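PDB 2IF2: dephospho-CoA kinase from Aquifex aeolicus, which probably catalyses the last step of coenzyme A synthesis, the ATP-dependent phosphorylation of the 3'-hydroxyl group of dephospho-CoA. Local coordinates for residues K2-G8 with Y124-V130; A26-D32 with L107-S113. All coordinates share one frame; numbering follows the deposited sequence.

Contact 1 (K2-G8 with Y124-V130)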
# COMPACT_ATOMS: atom_id res chain seq x y z
N LYS A 2 -15.22 8.61 7.31
CA LYS A 2 -15.06 7.17 7.27
C LYS A 2 -13.75 6.71 6.64
O LYS A 2 -13.55 6.85 5.43
CB LYS A 2 -16.26 6.55 6.54
CG LYS A 2 -16.64 7.24 5.23
CD LYS A 2 -17.87 6.59 4.57
CE LYS A 2 -19.14 6.75 5.41
NZ LYS A 2 -20.33 6.15 4.74
N ARG A 3 -12.86 6.15 7.46
CA ARG A 3 -11.58 5.65 6.98
C ARG A 3 -11.79 4.43 6.09
O ARG A 3 -12.27 3.39 6.54
CB ARG A 3 -10.67 5.26 8.16
CG ARG A 3 -9.55 6.25 8.48
CD ARG A 3 -10.07 7.52 9.14
NE ARG A 3 -8.99 8.39 9.60
CZ ARG A 3 -9.17 9.46 10.36
NH1 ARG A 3 -8.13 10.20 10.73
NH2 ARG A 3 -10.39 9.80 10.76
N ILE A 4 -11.43 4.56 4.82
CA ILE A 4 -11.60 3.46 3.89
C ILE A 4 -10.24 2.91 3.47
O ILE A 4 -9.25 3.64 3.39
CB ILE A 4 -12.38 3.91 2.64
CG1 ILE A 4 -13.64 4.68 3.08
CG2 ILE A 4 -12.76 2.71 1.80
CD1 ILE A 4 -14.57 3.89 3.98
N GLY A 5 -10.19 1.61 3.22
CA GLY A 5 -8.96 0.99 2.82
C GLY A 5 -9.05 0.42 1.43
O GLY A 5 -10.02 -0.25 1.07
N LEU A 6 -8.03 0.69 0.63
CA LEU A 6 -8.02 0.20 -0.74
C LEU A 6 -6.84 -0.73 -0.87
O LEU A 6 -5.70 -0.31 -0.71
CB LEU A 6 -7.87 1.37 -1.69
CG LEU A 6 -8.38 1.19 -3.10
CD1 LEU A 6 -8.03 2.46 -3.86
CD2 LEU A 6 -7.76 -0.03 -3.77
N THR A 7 -7.09 -2.00 -1.16
CA THR A 7 -6.00 -2.95 -1.29
C THR A 7 -6.05 -3.76 -2.59
O THR A 7 -6.88 -3.52 -3.47
CB THR A 7 -5.97 -3.92 -0.11
OG1 THR A 7 -4.73 -4.64 -0.11
CG2 THR A 7 -7.12 -4.92 -0.23
N GLY A 8 -5.14 -4.73 -2.68
CA GLY A 8 -5.06 -5.58 -3.85
C GLY A 8 -3.65 -6.12 -3.99
O GLY A 8 -2.87 -6.08 -3.03
N TYR A 124 -9.74 0.02 9.65
CA TYR A 124 -10.59 0.83 8.77
C TYR A 124 -11.99 0.23 8.59
O TYR A 124 -12.14 -0.99 8.43
CB TYR A 124 -9.92 0.97 7.39
CG TYR A 124 -8.53 1.58 7.44
CD1 TYR A 124 -8.33 2.87 7.93
CD2 TYR A 124 -7.42 0.85 7.02
CE1 TYR A 124 -7.06 3.41 8.01
CE2 TYR A 124 -6.13 1.39 7.10
CZ TYR A 124 -5.97 2.67 7.60
OH TYR A 124 -4.71 3.21 7.72
N ASP A 125 -12.99 1.10 8.60
CA ASP A 125 -14.39 0.70 8.45
C ASP A 125 -14.58 -0.40 7.41
O ASP A 125 -14.67 -1.58 7.74
CB ASP A 125 -15.23 1.93 8.05
CG ASP A 125 -15.21 3.00 9.12
OD1 ASP A 125 -15.75 2.74 10.20
OD2 ASP A 125 -14.65 4.09 8.87
N LYS A 126 -14.62 0.00 6.15
CA LYS A 126 -14.79 -0.94 5.06
C LYS A 126 -13.49 -1.14 4.29
O LYS A 126 -12.56 -0.32 4.38
CB LYS A 126 -15.88 -0.42 4.14
CG LYS A 126 -17.22 -0.24 4.82
CD LYS A 126 -17.88 -1.58 5.06
CE LYS A 126 -19.36 -1.42 5.38
NZ LYS A 126 -20.07 -2.72 5.42
N LEU A 127 -13.41 -2.24 3.55
CA LEU A 127 -12.23 -2.57 2.75
C LEU A 127 -12.61 -2.76 1.28
O LEU A 127 -13.66 -3.30 0.96
CB LEU A 127 -11.55 -3.84 3.27
CG LEU A 127 -10.33 -4.39 2.51
CD1 LEU A 127 -9.17 -3.41 2.56
CD2 LEU A 127 -9.93 -5.70 3.14
N ILE A 128 -11.73 -2.30 0.41
CA ILE A 128 -11.95 -2.40 -1.01
C ILE A 128 -10.78 -3.13 -1.62
O ILE A 128 -9.63 -2.80 -1.36
CB ILE A 128 -12.03 -1.01 -1.64
CG1 ILE A 128 -13.03 -0.17 -0.85
CG2 ILE A 128 -12.43 -1.11 -3.10
CD1 ILE A 128 -13.22 1.24 -1.37
N VAL A 129 -11.08 -4.15 -2.41
CA VAL A 129 -10.04 -4.93 -3.05
C VAL A 129 -10.26 -5.00 -4.55
O VAL A 129 -11.40 -5.14 -5.01
CB VAL A 129 -9.99 -6.35 -2.46
CG1 VAL A 129 -11.36 -7.00 -2.59
CG2 VAL A 129 -8.92 -7.17 -3.16
N VAL A 130 -9.17 -4.90 -5.29
CA VAL A 130 -9.20 -4.93 -6.75
C VAL A 130 -8.72 -6.29 -7.26
O VAL A 130 -7.55 -6.64 -7.10
CB VAL A 130 -8.34 -3.77 -7.33
CG1 VAL A 130 -6.97 -3.78 -6.68
CG2 VAL A 130 -8.21 -3.90 -8.83
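Ile4 and Ile128 meet on one face of a pair of parallel strands, the CG2 branch of Ile4 lying 3.5 Å from CD1 of Ile128. Ile128 reaches it because its CG1 stands beside the backbone N, opposite the carbonyl carbon (chi1 -51°), which sends the extended arm back toward the start of the strands. Leu6 shares this face, where Val17 of helix 14-23 covers it. The closely joined part is Gly5 to Thr7 against Lys126 to Val130. Ile128 gives its N-H to Gly5 O (2.7 Å) and takes that of Thr7 on its own O, Thr7 N to Ile128 O being 2.7 Å and almost straight at 175°. Longer bonds flank these two: Gly5 N to Lys126 O at 3.3 Å and Val130 N to Thr7 O at 3.2 Å. On the other face Thr7 CG2 packs against Leu127 CD1 (3.8 Å) and CB and CG2 of Val129, with Ala168 touching both Leu127 and Val129. The two strands belong to the central parallel sheet of a P-loop kinase. Strand 3-8 leads into the predicted ATP-binding loop, and Gly8, whose backbone angles call for glycine, fits the first position of a Walker A motif. The start of the segments is the solvent side, with Lys2, Asp125 and Lys126 exposed. There Arg3 lays its CB at the edge of the Tyr124 ring, 3.4 Å from CD1, before its chain bends at chi2 and carries the guanidinium away from the contact, with no stacking on the ring. Tyr124 itself is buried against Tyr92 and Leu110. Asp125 brings OD2 to 3.1 Å from Arg3 N, and Lys126 leads its amine away, while Lys2 NZ turns elsewhere, to a hydrogen bond with Leu192 O.

Contact 2 (A26-D32 with L107-S113); sequences AYVLDAD and LFILEAS
With CG opposite the backbone N in both (chi1 -174° and 177°), Tyr27 and Phe108, paired on one face of the sheet, lean their rings the same way. The planes are only 17° apart, but the rings are slid past one another with centroids 5.9 Å apart, so they barely overlap, the closest atoms being Tyr27 CD1 and Phe108 CD2 at 3.7 Å. Leu29 follows alongside, its CD2 at the edge of the Phe108 ring. Beneath them the outer parallel pair of the P-loop kinase sheet alternates its bonds from strand to strand, as in Leu29 N to Ile109 O (2.9 Å), and continues into helix 31-36 through Ala31 N to Glu111 O (2.8 Å). On the other face Val28 and Ile109 lie side by side. Further along, Asp30 OD2 and Glu111 OE1 are two acceptors 3.2 Å apart, with Lys14 touching Glu111; Asp30 is the N-cap of helix 31-36, its OD1 bonded to Lys33 N. The Asp32 carboxylate lies beside Ala112 and Ser113, its closeness to the Ala112 carbonyl doubtful in detail. An alanine at Asp32 would take this carboxylate away and is likely to leave a gap beside Ala112 and Ser113. Helix 95-101 covers the aromatic face through Ile95 and Ile98, helix 14-23 packs on the Val28 and Ile109 face and brings Lys14 of the predicted ATP site to Ser113, and strand 3-8 continues the sheet beyond 107-113.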
# COMPACT_ATOMS: atom_id res chain seq x y z
N ALA A 26 -12.65 11.78 -3.62
CA ALA A 26 -12.05 11.08 -2.51
C ALA A 26 -10.60 11.50 -2.31
O ALA A 26 -9.96 12.00 -3.24
CB ALA A 26 -12.13 9.57 -2.76
N TYR A 27 -10.10 11.31 -1.09
CA TYR A 27 -8.72 11.62 -0.73
C TYR A 27 -7.99 10.31 -0.52
O TYR A 27 -8.02 9.75 0.58
CB TYR A 27 -8.66 12.44 0.56
CG TYR A 27 -7.26 12.92 0.90
CD1 TYR A 27 -6.28 12.05 1.38
CD2 TYR A 27 -6.89 14.25 0.69
CE1 TYR A 27 -4.97 12.49 1.64
CE2 TYR A 27 -5.58 14.70 0.95
CZ TYR A 27 -4.63 13.82 1.42
OH TYR A 27 -3.35 14.27 1.66
N VAL A 28 -7.34 9.81 -1.56
CA VAL A 28 -6.61 8.56 -1.49
C VAL A 28 -5.14 8.80 -1.19
O VAL A 28 -4.49 9.56 -1.91
CB VAL A 28 -6.69 7.79 -2.80
CG1 VAL A 28 -6.20 6.37 -2.59
CG2 VAL A 28 -8.10 7.81 -3.34
N LEU A 29 -4.64 8.16 -0.13
CA LEU A 29 -3.24 8.26 0.31
C LEU A 29 -2.52 6.92 0.17
O LEU A 29 -2.82 5.96 0.90
CB LEU A 29 -3.14 8.71 1.78
CG LEU A 29 -1.82 8.52 2.56
CD1 LEU A 29 -0.69 9.28 1.89
CD2 LEU A 29 -2.00 9.01 3.98
N ASP A 30 -1.58 6.89 -0.76
CA ASP A 30 -0.76 5.71 -1.05
C ASP A 30 0.19 5.49 0.14
O ASP A 30 1.19 6.19 0.28
CB ASP A 30 0.06 5.94 -2.31
CG ASP A 30 0.82 4.72 -2.76
OD1 ASP A 30 1.27 3.92 -1.91
OD2 ASP A 30 0.98 4.56 -3.98
N ALA A 31 -0.15 4.52 0.98
CA ALA A 31 0.65 4.21 2.15
C ALA A 31 2.05 3.74 1.78
O ALA A 31 3.04 4.25 2.30
CB ALA A 31 -0.06 3.15 2.98
N ASP A 32 2.12 2.78 0.87
CA ASP A 32 3.39 2.23 0.43
C ASP A 32 4.31 3.32 -0.12
O ASP A 32 5.48 3.42 0.28
CB ASP A 32 3.16 1.16 -0.64
CG ASP A 32 2.21 0.06 -0.18
OD1 ASP A 32 2.41 -0.49 0.93
OD2 ASP A 32 1.26 -0.26 -0.93
N LEU A 107 -14.07 11.72 1.76
CA LEU A 107 -13.86 10.29 1.57
C LEU A 107 -12.36 10.01 1.60
O LEU A 107 -11.66 10.22 0.62
CB LEU A 107 -14.48 9.86 0.24
CG LEU A 107 -14.98 8.43 0.09
CD1 LEU A 107 -13.88 7.58 -0.48
CD2 LEU A 107 -15.47 7.89 1.43
N PHE A 108 -11.89 9.56 2.76
CA PHE A 108 -10.48 9.25 2.96
C PHE A 108 -10.19 7.77 2.75
O PHE A 108 -10.66 6.91 3.50
CB PHE A 108 -10.06 9.69 4.36
CG PHE A 108 -8.64 9.37 4.69
CD1 PHE A 108 -8.32 8.17 5.31
CD2 PHE A 108 -7.62 10.23 4.34
CE1 PHE A 108 -7.00 7.85 5.58
CE2 PHE A 108 -6.29 9.91 4.61
CZ PHE A 108 -5.98 8.72 5.22
N ILE A 109 -9.40 7.47 1.72
CA ILE A 109 -9.03 6.10 1.41
C ILE A 109 -7.52 5.94 1.59
O ILE A 109 -6.77 6.91 1.44
CB ILE A 109 -9.39 5.73 -0.05
CG1 ILE A 109 -10.90 5.89 -0.26
CG2 ILE A 109 -8.93 4.30 -0.35
CD1 ILE A 109 -11.37 5.63 -1.69
N LEU A 110 -7.09 4.73 1.90
CA LEU A 110 -5.67 4.44 2.10
C LEU A 110 -5.29 3.15 1.37
O LEU A 110 -5.80 2.08 1.69
CB LEU A 110 -5.37 4.32 3.60
CG LEU A 110 -3.95 3.97 4.00
CD1 LEU A 110 -3.51 4.81 5.18
CD2 LEU A 110 -3.87 2.50 4.34
N GLU A 111 -4.42 3.25 0.38
CA GLU A 111 -4.00 2.08 -0.36
C GLU A 111 -2.59 1.65 0.03
O GLU A 111 -1.65 2.43 -0.06
CB GLU A 111 -4.03 2.35 -1.86
CG GLU A 111 -3.14 3.49 -2.27
CD GLU A 111 -2.72 3.41 -3.72
OE1 GLU A 111 -2.22 4.43 -4.24
OE2 GLU A 111 -2.88 2.32 -4.33
N ALA A 112 -2.47 0.39 0.46
CA ALA A 112 -1.20 -0.17 0.90
C ALA A 112 -0.99 -1.56 0.30
O ALA A 112 0.11 -2.10 0.36
CB ALA A 112 -1.16 -0.25 2.41
N SER A 113 -2.05 -2.13 -0.25
CA SER A 113 -1.98 -3.45 -0.87
C SER A 113 -1.58 -4.54 0.13
O SER A 113 -1.47 -5.71 -0.24
CB SER A 113 -0.97 -3.46 -2.01
OG SER A 113 0.34 -3.56 -1.52

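How the contacts relate
Contact 1 and contact 2 are neighbouring pairings in one parallel sheet (strand order 27-30, 108-111, 3-8, 126-130), their centres about 8 Å apart. They join where strand 108-111 meets strand 3-8: Ile4 N to Phe108 O and Ile4 O to Leu110 N, both 2.8 Å, are probable hydrogen bonds. Thr7 OG1 also packs against Ser113 CA. Contact 2 nests inside the loop closed by contact 1. Both converge at the predicted ATP site, where the side chains of Val130 and Ser113 come about 4 and about 3 Å from that of Lys14. A sulfate, probably from the crystallisation liquor but hinting at the phosphate pocket, lies about 5 Å from Glu111's side chain and about 6 Å from Val130's.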